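Local coordinates for substrate binding periplasmic protein (Ralstonia solanacearum, PDB 3LOP) that binds leucine in the cleft between its two lobes and probably delivers such a ligand to a membrane transporter as a periplasmic substrate-binding protein, at residues P13-Q18 / A51-Q56; E55-Q60 / P179-N184; G22-A27 / D281-A286; I6-S11 / A76-V81. All coordinates share one frame; numbering follows the deposited sequence.

The four contacts lie about a bound leucine in a two-lobed periplasmic binding protein. Interaction 4 pairs strands 6-12 and 74-78 of the five-stranded parallel sheet. Interaction 1, its centre about 14 Å away, joins the loops that follow strands 6-12 and 47-53, next to each other in that sheet, and is nested within the chain loop that interaction 4 closes. Interaction 2 shares Glu55 and Gln56 with interaction 1, lies about 9 Å from it between centres, and reaches the loop after strand 174-178 of the other, four-stranded sheet. Interaction 3 sets helix 19-38 against the start of helix 284-303. Interactions 1, 3 and 4 touch the leucine; interaction 2 bridges the lobes beside it.

Interaction 1. Residues P13-Q18 / A51-Q56; sequences PLSGSQ and ARDDEQ. With LEU (leucine), chain B.
Asp53 OD1 is gripped by two backbone amides that approach from opposite faces of its carboxylate. Leu14 N, across the contact, donates a nearly straight bond of 2.9 Å to Asp53 OD1, coming from well above the carboxylate plane, 68° out of it. From the other face Glu55 N binds the same oxygen and closes an Asx turn. The second oxygen is taken as well: Ser15 OG donates to the syn lone pair of Asp53 OD2 at 2.7 Å. With CG anti to the backbone N of Asp53 (chi1 -174°), the carboxylate swings over to the 13-18 loop, and three donors fix its rotation. Leu14 slides past it in the opposite direction, its CB 3.6 Å from Asp53 CG.

Next to this carboxylate the Pro13 ring packs on the turn that follows, with Pro13 CG 3.5 Å from Gln56 CB. Asp54 lies alongside that ring, pointing the same way. A water accepts from Gln18 N and lies near Ser15 O, with a weak contact across to Glu55 O. Gln18 then carries the contact to the ligand: its chain bends at chi2 (-82°), and NE2 gives an almost straight bond of 2.8 Å to O of the bound leucine.

Both segments run on from neighbouring strands, 6-12 and 47-53, at the C-terminal ends of these parallel strands. Gln18 occupies the N-cap position of helix 19-38, while Asp53 O and the Asp54 side chain face helix 58-71 through Asn64.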
# COMPACT_ATOMS: atom_id res chain seq x y z
N PRO A 13 -10.39 -4.44 4.00
CA PRO A 13 -10.47 -5.29 5.19
C PRO A 13 -10.57 -4.52 6.49
O PRO A 13 -9.60 -3.90 6.93
CB PRO A 13 -9.18 -6.11 5.12
CG PRO A 13 -8.76 -6.01 3.67
CD PRO A 13 -9.08 -4.60 3.33
N LEU A 14 -11.74 -4.57 7.12
CA LEU A 14 -11.95 -3.90 8.39
C LEU A 14 -11.96 -4.93 9.52
O LEU A 14 -11.96 -4.58 10.70
CB LEU A 14 -13.24 -3.07 8.36
CG LEU A 14 -13.18 -1.90 7.37
CD1 LEU A 14 -14.53 -1.20 7.31
CD2 LEU A 14 -12.10 -0.91 7.80
N SER A 15 -11.97 -6.21 9.14
CA SER A 15 -11.93 -7.31 10.09
C SER A 15 -11.06 -8.40 9.46
O SER A 15 -10.77 -8.36 8.26
CB SER A 15 -13.34 -7.84 10.38
OG SER A 15 -13.95 -8.37 9.22
N GLY A 16 -10.64 -9.37 10.27
CA GLY A 16 -9.81 -10.43 9.73
C GLY A 16 -8.33 -10.11 9.81
O GLY A 16 -7.92 -9.11 10.41
N SER A 17 -7.52 -10.97 9.19
CA SER A 17 -6.07 -10.83 9.21
C SER A 17 -5.51 -9.51 8.70
O SER A 17 -4.45 -9.06 9.15
CB SER A 17 -5.44 -11.98 8.41
OG SER A 17 -4.02 -11.90 8.45
N GLN A 18 -6.22 -8.88 7.77
CA GLN A 18 -5.78 -7.62 7.19
C GLN A 18 -6.46 -6.39 7.78
O GLN A 18 -6.30 -5.29 7.26
CB GLN A 18 -6.02 -7.65 5.68
CG GLN A 18 -4.96 -8.40 4.90
CD GLN A 18 -3.74 -7.54 4.64
OE1 GLN A 18 -3.03 -7.13 5.56
NE2 GLN A 18 -3.49 -7.25 3.37
N ALA A 51 -17.55 3.40 3.22
CA ALA A 51 -16.66 2.26 3.23
C ALA A 51 -17.40 0.97 3.55
O ALA A 51 -18.48 1.00 4.15
CB ALA A 51 -15.55 2.48 4.26
N ARG A 52 -16.84 -0.16 3.13
CA ARG A 52 -17.45 -1.45 3.41
C ARG A 52 -16.38 -2.50 3.58
O ARG A 52 -15.42 -2.57 2.81
CB ARG A 52 -18.43 -1.86 2.30
CG ARG A 52 -19.31 -3.05 2.68
CD ARG A 52 -20.51 -3.17 1.76
NE ARG A 52 -21.36 -1.98 1.86
CZ ARG A 52 -22.34 -1.69 1.02
NH1 ARG A 52 -22.61 -2.50 0.00
NH2 ARG A 52 -23.04 -0.57 1.17
N ASP A 53 -16.55 -3.31 4.61
CA ASP A 53 -15.62 -4.38 4.95
C ASP A 53 -15.73 -5.53 3.95
O ASP A 53 -16.83 -6.00 3.67
CB ASP A 53 -15.97 -4.86 6.36
CG ASP A 53 -15.00 -5.89 6.91
OD1 ASP A 53 -13.96 -6.17 6.29
OD2 ASP A 53 -15.29 -6.42 8.00
N ASP A 54 -14.60 -5.95 3.38
CA ASP A 54 -14.62 -7.09 2.47
C ASP A 54 -13.83 -8.26 3.05
O ASP A 54 -13.77 -9.33 2.44
CB ASP A 54 -14.10 -6.73 1.06
CG ASP A 54 -12.70 -6.14 1.06
OD1 ASP A 54 -11.92 -6.38 2.00
OD2 ASP A 54 -12.38 -5.45 0.06
N GLU A 55 -13.25 -8.06 4.23
CA GLU A 55 -12.47 -9.11 4.91
C GLU A 55 -11.36 -9.63 4.00
O GLU A 55 -10.82 -10.71 4.22
CB GLU A 55 -13.40 -10.26 5.31
CG GLU A 55 -14.57 -9.86 6.20
CD GLU A 55 -15.54 -11.00 6.47
OE1 GLU A 55 -15.12 -12.03 7.03
OE2 GLU A 55 -16.73 -10.87 6.11
N GLN A 56 -11.01 -8.82 3.01
CA GLN A 56 -10.01 -9.15 1.99
C GLN A 56 -10.41 -10.39 1.19
O GLN A 56 -9.57 -11.03 0.56
CB GLN A 56 -8.60 -9.34 2.56
CG GLN A 56 -7.55 -9.09 1.46
CD GLN A 56 -6.14 -9.55 1.80
OE1 GLN A 56 -5.94 -10.63 2.35
NE2 GLN A 56 -5.16 -8.74 1.44
N LEU B . -2.58 -4.66 -0.77
CA LEU B . -2.01 -5.64 0.21
C LEU B . -1.53 -4.91 1.45
O LEU B . -1.41 -5.58 2.49
CB LEU B . -0.85 -6.38 -0.44
CG LEU B . -1.34 -6.84 -1.81
CD1 LEU B . -0.28 -6.70 -2.81
CD2 LEU B . -1.83 -8.23 -1.73
OXT LEU B . -1.28 -3.69 1.35
O HOH W 1 -8.71 -9.44 6.45

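Interaction 2. Residues E55-Q60 / P179-N184; sequences EQKIEQ and PRNTAN
The side chains of Arg180 and Asn181 reach from one turn to two successive carbonyls, Gln56 O and Glu55 O. Arg180 presents the edge of its guanidinium: NH1 gives a nearly straight bond of 3.0 Å to Gln56 O, only 4° out of the guanidinium plane. Asn181 does the same with its amide. Its ND2 lies 3.0 Å from Glu55 O, which it meets in the carbonyl plane, while the acceptor stays close to the plane of the amide.

Over one face of the Arg180 guanidinium stands Ile58, whose CG1 is 3.9 Å from Arg180 NH1 and offset toward the rim. Over the opposite face lies the amide of Gln56, its plane 37° from that of the guanidinium. The Gln56 chain extends between the two reaching side chains and slides past Asn181 in the opposite direction; Gln56 CB comes within 3.4 Å of Asn181 OD1. A bend at chi3 (-56°) turns the arginine tip toward the 55-60 segment.

Arg180 and Asn181 are the central residues of a type II turn from Pro179 to Thr182, and Thr182 OG1 braces that turn with a 2.6 Å bond to Pro179 O. Arg180 NE forms a salt bridge with Asp151, which would steady the guanidinium. A guanidinium and an amide from one lobe thus bind main-chain carbonyls of the other, consistent with a polar link between the lobes beside the ligand.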
# COMPACT_ATOMS: atom_id res chain seq x y z
N GLU A 55 -13.25 -8.06 4.23
CA GLU A 55 -12.47 -9.11 4.91
C GLU A 55 -11.36 -9.63 4.00
O GLU A 55 -10.82 -10.71 4.22
CB GLU A 55 -13.40 -10.26 5.31
CG GLU A 55 -14.57 -9.86 6.20
CD GLU A 55 -15.54 -11.00 6.47
OE1 GLU A 55 -15.12 -12.03 7.03
OE2 GLU A 55 -16.73 -10.87 6.11
N GLN A 56 -11.01 -8.82 3.01
CA GLN A 56 -10.01 -9.15 1.99
C GLN A 56 -10.41 -10.39 1.19
O GLN A 56 -9.57 -11.03 0.56
CB GLN A 56 -8.60 -9.34 2.56
CG GLN A 56 -7.55 -9.09 1.46
CD GLN A 56 -6.14 -9.55 1.80
OE1 GLN A 56 -5.94 -10.63 2.35
NE2 GLN A 56 -5.16 -8.74 1.44
N LYS A 57 -11.69 -10.73 1.24
CA LYS A 57 -12.19 -11.87 0.47
C LYS A 57 -12.41 -11.36 -0.94
O LYS A 57 -13.16 -10.40 -1.16
CB LYS A 57 -13.50 -12.38 1.07
CG LYS A 57 -13.32 -13.01 2.44
CD LYS A 57 -14.64 -13.49 3.02
CE LYS A 57 -14.43 -14.17 4.36
NZ LYS A 57 -15.70 -14.69 4.93
N ILE A 58 -11.75 -11.98 -1.91
CA ILE A 58 -11.83 -11.56 -3.30
C ILE A 58 -13.25 -11.36 -3.83
O ILE A 58 -13.56 -10.32 -4.42
CB ILE A 58 -11.08 -12.55 -4.20
CG1 ILE A 58 -9.62 -12.66 -3.73
CG2 ILE A 58 -11.11 -12.08 -5.65
CD1 ILE A 58 -8.85 -13.79 -4.37
N GLU A 59 -14.11 -12.35 -3.62
CA GLU A 59 -15.49 -12.26 -4.09
C GLU A 59 -16.27 -11.14 -3.40
O GLU A 59 -17.15 -10.53 -4.00
CB GLU A 59 -16.23 -13.58 -3.89
CG GLU A 59 -15.71 -14.74 -4.73
CD GLU A 59 -16.60 -15.96 -4.64
OE1 GLU A 59 -17.79 -15.87 -5.02
OE2 GLU A 59 -16.11 -17.03 -4.19
N GLN A 60 -15.94 -10.88 -2.14
CA GLN A 60 -16.64 -9.83 -1.40
C GLN A 60 -16.21 -8.45 -1.87
O GLN A 60 -17.00 -7.51 -1.83
CB GLN A 60 -16.40 -9.98 0.11
CG GLN A 60 -17.39 -9.19 0.95
CD GLN A 60 -18.84 -9.58 0.67
OE1 GLN A 60 -19.22 -10.75 0.82
NE2 GLN A 60 -19.66 -8.61 0.27
N PRO A 179 -0.65 -19.24 3.53
CA PRO A 179 -1.98 -18.97 2.95
C PRO A 179 -2.47 -17.53 3.08
O PRO A 179 -2.32 -16.92 4.14
CB PRO A 179 -2.89 -19.94 3.71
CG PRO A 179 -1.95 -21.00 4.22
CD PRO A 179 -0.75 -20.20 4.63
N ARG A 180 -3.06 -17.00 2.02
CA ARG A 180 -3.57 -15.63 2.05
C ARG A 180 -4.67 -15.51 3.10
O ARG A 180 -5.38 -16.48 3.39
CB ARG A 180 -4.11 -15.20 0.68
CG ARG A 180 -5.55 -15.63 0.40
CD ARG A 180 -5.96 -15.30 -1.03
NE ARG A 180 -5.80 -13.89 -1.36
CZ ARG A 180 -6.66 -12.93 -1.03
NH1 ARG A 180 -7.77 -13.21 -0.36
NH2 ARG A 180 -6.40 -11.67 -1.37
N ASN A 181 -4.82 -14.32 3.65
CA ASN A 181 -5.83 -14.03 4.66
C ASN A 181 -5.61 -14.78 5.97
O ASN A 181 -6.54 -14.98 6.75
CB ASN A 181 -7.23 -14.32 4.11
CG ASN A 181 -8.12 -13.09 4.11
OD1 ASN A 181 -7.68 -11.99 4.46
ND2 ASN A 181 -9.37 -13.27 3.72
N THR A 182 -4.37 -15.20 6.19
CA THR A 182 -4.02 -15.90 7.42
C THR A 182 -2.63 -15.44 7.83
O THR A 182 -1.98 -14.70 7.10
CB THR A 182 -3.95 -17.43 7.25
OG1 THR A 182 -2.72 -17.78 6.59
CG2 THR A 182 -5.12 -17.94 6.42
N ALA A 183 -2.20 -15.90 9.00
CA ALA A 183 -0.87 -15.60 9.50
C ALA A 183 -0.23 -16.94 9.86
O ALA A 183 0.60 -17.03 10.75
CB ALA A 183 -0.96 -14.71 10.74
N ASN A 184 -0.64 -17.99 9.15
CA ASN A 184 -0.11 -19.33 9.39
C ASN A 184 1.23 -19.49 8.70
O ASN A 184 1.33 -20.08 7.62
CB ASN A 184 -1.10 -20.39 8.89
CG ASN A 184 -2.42 -20.34 9.63
OD1 ASN A 184 -2.47 -20.06 10.83
ND2 ASN A 184 -3.51 -20.62 8.92

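Interaction 3. Residues G22-A27 / D281-A286; sequences GRALNA and DLSFRA. With LEU (leucine), chain B.
Ala24 packs its methyl group on the start of helix 284-303, with CB 3.8 Å from Arg285 CB. The backbones come so near here that Ala24 and Ala286 have their CA atoms 4.6 Å apart, a distance that two small residues permit. Leu25 packs against the backbone, bringing its CD2 methyl to 3.3 Å from Arg285 O, and its CD1 branch sits over one face of the Arg285 guanidinium.

A weaker polar contact joining the helices directly is a CA-H...O approach of 3.3 Å from Ala286 CA to Ala24 O. Within the 281-286 segment, Ser283 serves as N-cap: its OG accepts from Ala286 N at 3.1 Å, a capping bond that satisfies an amide of the first turn.

The charged interactions belong to Arg285. Its chain folds at chi2 (-38°) and again at chi3, turning the guanidinium to the ligand, where NH1 and NH2 each bond OXT of leucine at 3.0 Å, forking onto this one oxygen. NE forms a salt bridge with Glu288, one turn further along the helix.

An arginine clamping the carboxylate of the ligand, backed by the close approach of helix 19-38, makes this one wall of an amino-acid-binding pocket in the periplasmic binding protein fold.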
# COMPACT_ATOMS: atom_id res chain seq x y z
N GLY A 22 -6.45 -2.36 6.49
CA GLY A 22 -7.66 -1.74 5.97
C GLY A 22 -8.14 -0.59 6.83
O GLY A 22 -8.53 0.46 6.31
N ARG A 23 -8.12 -0.77 8.15
CA ARG A 23 -8.56 0.28 9.06
C ARG A 23 -7.70 1.52 8.91
O ARG A 23 -8.21 2.64 8.97
CB ARG A 23 -8.50 -0.21 10.51
CG ARG A 23 -9.44 -1.35 10.83
CD ARG A 23 -9.12 -1.89 12.22
NE ARG A 23 -9.82 -3.13 12.50
CZ ARG A 23 -9.50 -3.96 13.48
NH1 ARG A 23 -8.48 -3.67 14.29
NH2 ARG A 23 -10.18 -5.08 13.66
N ALA A 24 -6.40 1.34 8.72
CA ALA A 24 -5.48 2.47 8.58
C ALA A 24 -5.73 3.24 7.29
O ALA A 24 -5.73 4.48 7.29
CB ALA A 24 -4.04 1.98 8.63
N LEU A 25 -5.92 2.53 6.18
CA LEU A 25 -6.17 3.19 4.91
C LEU A 25 -7.49 3.96 4.99
O LEU A 25 -7.58 5.10 4.51
CB LEU A 25 -6.23 2.15 3.78
CG LEU A 25 -4.87 1.55 3.43
CD1 LEU A 25 -5.06 0.25 2.69
CD2 LEU A 25 -4.07 2.53 2.59
N ASN A 26 -8.50 3.36 5.59
CA ASN A 26 -9.79 4.03 5.73
C ASN A 26 -9.66 5.24 6.66
O ASN A 26 -10.21 6.30 6.38
CB ASN A 26 -10.84 3.08 6.29
CG ASN A 26 -12.13 3.79 6.63
OD1 ASN A 26 -12.85 4.25 5.75
ND2 ASN A 26 -12.43 3.88 7.92
N ALA A 27 -8.93 5.07 7.76
CA ALA A 27 -8.75 6.17 8.70
C ALA A 27 -8.06 7.36 8.05
O ALA A 27 -8.43 8.51 8.29
CB ALA A 27 -7.93 5.69 9.90
N ASP A 281 -4.30 6.97 14.22
CA ASP A 281 -2.88 7.03 14.52
C ASP A 281 -2.07 7.27 13.25
O ASP A 281 -2.39 6.74 12.18
CB ASP A 281 -2.40 5.72 15.17
CG ASP A 281 -2.94 5.55 16.58
OD1 ASP A 281 -2.78 6.47 17.40
OD2 ASP A 281 -3.52 4.48 16.86
N LEU A 282 -1.02 8.07 13.37
CA LEU A 282 -0.15 8.36 12.24
C LEU A 282 0.61 7.08 11.92
O LEU A 282 1.23 6.48 12.80
CB LEU A 282 0.83 9.48 12.61
CG LEU A 282 1.95 9.83 11.63
CD1 LEU A 282 1.35 10.32 10.31
CD2 LEU A 282 2.84 10.89 12.25
N SER A 283 0.55 6.64 10.66
CA SER A 283 1.24 5.43 10.23
C SER A 283 1.44 5.49 8.73
O SER A 283 0.82 6.31 8.05
CB SER A 283 0.42 4.19 10.56
OG SER A 283 -0.74 4.11 9.74
N PHE A 284 2.29 4.62 8.21
CA PHE A 284 2.54 4.59 6.78
C PHE A 284 1.26 4.35 5.98
O PHE A 284 0.98 5.08 5.03
CB PHE A 284 3.58 3.52 6.43
CG PHE A 284 4.99 4.04 6.38
CD1 PHE A 284 5.43 4.80 5.30
CD2 PHE A 284 5.88 3.78 7.42
CE1 PHE A 284 6.73 5.30 5.25
CE2 PHE A 284 7.19 4.27 7.38
CZ PHE A 284 7.61 5.03 6.29
N ARG A 285 0.47 3.35 6.36
CA ARG A 285 -0.75 3.07 5.61
C ARG A 285 -1.80 4.17 5.77
O ARG A 285 -2.59 4.41 4.86
CB ARG A 285 -1.34 1.70 6.00
CG ARG A 285 -0.36 0.51 5.86
CD ARG A 285 0.55 0.60 4.64
NE ARG A 285 -0.13 0.47 3.35
CZ ARG A 285 -0.51 -0.69 2.80
NH1 ARG A 285 -0.28 -1.84 3.42
NH2 ARG A 285 -1.08 -0.69 1.60
N ALA A 286 -1.82 4.85 6.92
CA ALA A 286 -2.79 5.92 7.11
C ALA A 286 -2.40 7.08 6.19
O ALA A 286 -3.25 7.76 5.62
CB ALA A 286 -2.82 6.37 8.56
N LEU B . -2.58 -4.66 -0.77
CA LEU B . -2.01 -5.64 0.21
C LEU B . -1.53 -4.91 1.45
O LEU B . -1.41 -5.58 2.49
CB LEU B . -0.85 -6.38 -0.44
CG LEU B . -1.34 -6.84 -1.81
CD1 LEU B . -0.28 -6.70 -2.81
CD2 LEU B . -1.83 -8.23 -1.73
OXT LEU B . -1.28 -3.69 1.35

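Interaction 4. Residues I6-S11 / A76-V81; sequences ISVIQS and ALLTVV. With LEU (leucine), chain B.
Leu77 carries CG on the side away from its own amide nitrogen (chi1 170°), while Ile9 places CG1 between its own backbone N and carbonyl carbon (chi1 60°); the two branches thereby meet, Ile9 CG1 lying 3.7 Å from Leu77 CD1. They belong to neighbouring parallel strands of the Rossmann-like alpha/beta sheet that forms the core of one lobe of this periplasmic binding protein.

Two main-chain bonds flank Ile9. Its N donates to Ala76 O at 3.1 Å, and its O accepts from Leu78 N at 2.9 Å, so that Ile9 and Leu77 pair in parallel register. The short segments 6-11 and 76-78 run at 39° to each other, and beyond Leu78 the second strand gives way to a loop.

The side chains of Ile9 and Leu77 lie on the sheet face covered by helix 58-71, where Met68 and Val65 meet them. On the other face Val8 CG1 touches Leu78 CD1 at 3.6 Å, and Leu296 of helix 284-303 packs over both residues. Gln10 CG rests 3.8 Å from Leu78 CB.

Past the strand end the chain turns to the ligand pocket. Val80 passes Ser11 O with its CA 3.7 Å away, and Val81 CG1 stands 3.6 Å from the amino nitrogen of the bound leucine.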
# COMPACT_ATOMS: atom_id res chain seq x y z
N ILE A 6 -20.91 14.75 -2.78
CA ILE A 6 -20.10 14.05 -3.77
C ILE A 6 -19.61 12.82 -3.01
O ILE A 6 -18.92 12.95 -2.00
CB ILE A 6 -18.89 14.88 -4.22
CG1 ILE A 6 -19.37 16.14 -4.94
CG2 ILE A 6 -17.99 14.05 -5.13
CD1 ILE A 6 -18.26 17.09 -5.34
N SER A 7 -19.97 11.63 -3.49
CA SER A 7 -19.58 10.41 -2.80
C SER A 7 -18.37 9.69 -3.37
O SER A 7 -18.12 9.70 -4.57
CB SER A 7 -20.76 9.44 -2.75
OG SER A 7 -21.80 9.95 -1.93
N VAL A 8 -17.63 9.07 -2.46
CA VAL A 8 -16.44 8.29 -2.78
C VAL A 8 -16.59 7.00 -1.99
O VAL A 8 -17.06 7.02 -0.85
CB VAL A 8 -15.15 9.03 -2.34
CG1 VAL A 8 -13.93 8.16 -2.61
CG2 VAL A 8 -15.03 10.35 -3.08
N ILE A 9 -16.20 5.87 -2.58
CA ILE A 9 -16.33 4.60 -1.87
C ILE A 9 -15.01 3.87 -1.64
O ILE A 9 -14.01 4.13 -2.31
CB ILE A 9 -17.30 3.64 -2.60
CG1 ILE A 9 -16.79 3.34 -4.01
CG2 ILE A 9 -18.70 4.25 -2.65
CD1 ILE A 9 -17.57 2.25 -4.72
N GLN A 10 -15.04 2.95 -0.68
CA GLN A 10 -13.88 2.14 -0.34
C GLN A 10 -14.35 0.74 0.05
O GLN A 10 -15.34 0.59 0.76
CB GLN A 10 -13.12 2.69 0.87
CG GLN A 10 -12.21 3.87 0.64
CD GLN A 10 -11.37 4.17 1.87
OE1 GLN A 10 -11.90 4.25 2.98
NE2 GLN A 10 -10.07 4.32 1.69
N SER A 11 -13.64 -0.27 -0.43
CA SER A 11 -13.92 -1.65 -0.05
C SER A 11 -12.57 -2.10 0.45
O SER A 11 -11.59 -2.04 -0.28
CB SER A 11 -14.35 -2.52 -1.23
OG SER A 11 -14.61 -3.84 -0.79
N ALA A 76 -15.76 7.87 -7.60
CA ALA A 76 -14.52 7.11 -7.62
C ALA A 76 -14.43 6.14 -6.45
O ALA A 76 -15.18 6.25 -5.47
CB ALA A 76 -13.32 8.07 -7.60
N LEU A 77 -13.50 5.20 -6.57
CA LEU A 77 -13.21 4.18 -5.57
C LEU A 77 -11.78 4.41 -5.08
O LEU A 77 -10.89 4.73 -5.87
CB LEU A 77 -13.32 2.78 -6.21
CG LEU A 77 -12.85 1.55 -5.43
CD1 LEU A 77 -13.74 1.31 -4.21
CD2 LEU A 77 -12.89 0.35 -6.35
N LEU A 78 -11.55 4.24 -3.78
CA LEU A 78 -10.23 4.46 -3.18
C LEU A 78 -9.60 3.26 -2.48
O LEU A 78 -10.29 2.45 -1.87
CB LEU A 78 -10.29 5.59 -2.15
CG LEU A 78 -10.31 7.06 -2.54
CD1 LEU A 78 -10.54 7.90 -1.29
CD2 LEU A 78 -8.98 7.44 -3.19
N THR A 79 -8.27 3.20 -2.57
CA THR A 79 -7.42 2.22 -1.90
C THR A 79 -7.90 0.80 -1.59
O THR A 79 -7.96 0.41 -0.42
CB THR A 79 -6.89 2.81 -0.58
OG1 THR A 79 -7.98 2.96 0.34
CG2 THR A 79 -6.28 4.19 -0.82
N VAL A 80 -8.22 0.02 -2.61
CA VAL A 80 -8.63 -1.36 -2.38
C VAL A 80 -7.38 -2.15 -1.99
O VAL A 80 -6.30 -1.94 -2.56
CB VAL A 80 -9.28 -1.97 -3.65
CG1 VAL A 80 -9.51 -3.46 -3.45
CG2 VAL A 80 -10.59 -1.27 -3.93
N VAL A 81 -7.52 -3.04 -1.02
CA VAL A 81 -6.40 -3.84 -0.54
C VAL A 81 -6.36 -5.24 -1.14
O VAL A 81 -7.39 -5.90 -1.29
CB VAL A 81 -6.47 -3.98 1.00
CG1 VAL A 81 -5.38 -4.92 1.50
CG2 VAL A 81 -6.33 -2.61 1.65
N LEU B . -2.58 -4.66 -0.77
CA LEU B . -2.01 -5.64 0.21
C LEU B . -1.53 -4.91 1.45
O LEU B . -1.41 -5.58 2.49
CB LEU B . -0.85 -6.38 -0.44
CG LEU B . -1.34 -6.84 -1.81
CD1 LEU B . -0.28 -6.70 -2.81
CD2 LEU B . -1.83 -8.23 -1.73
OXT LEU B . -1.28 -3.69 1.35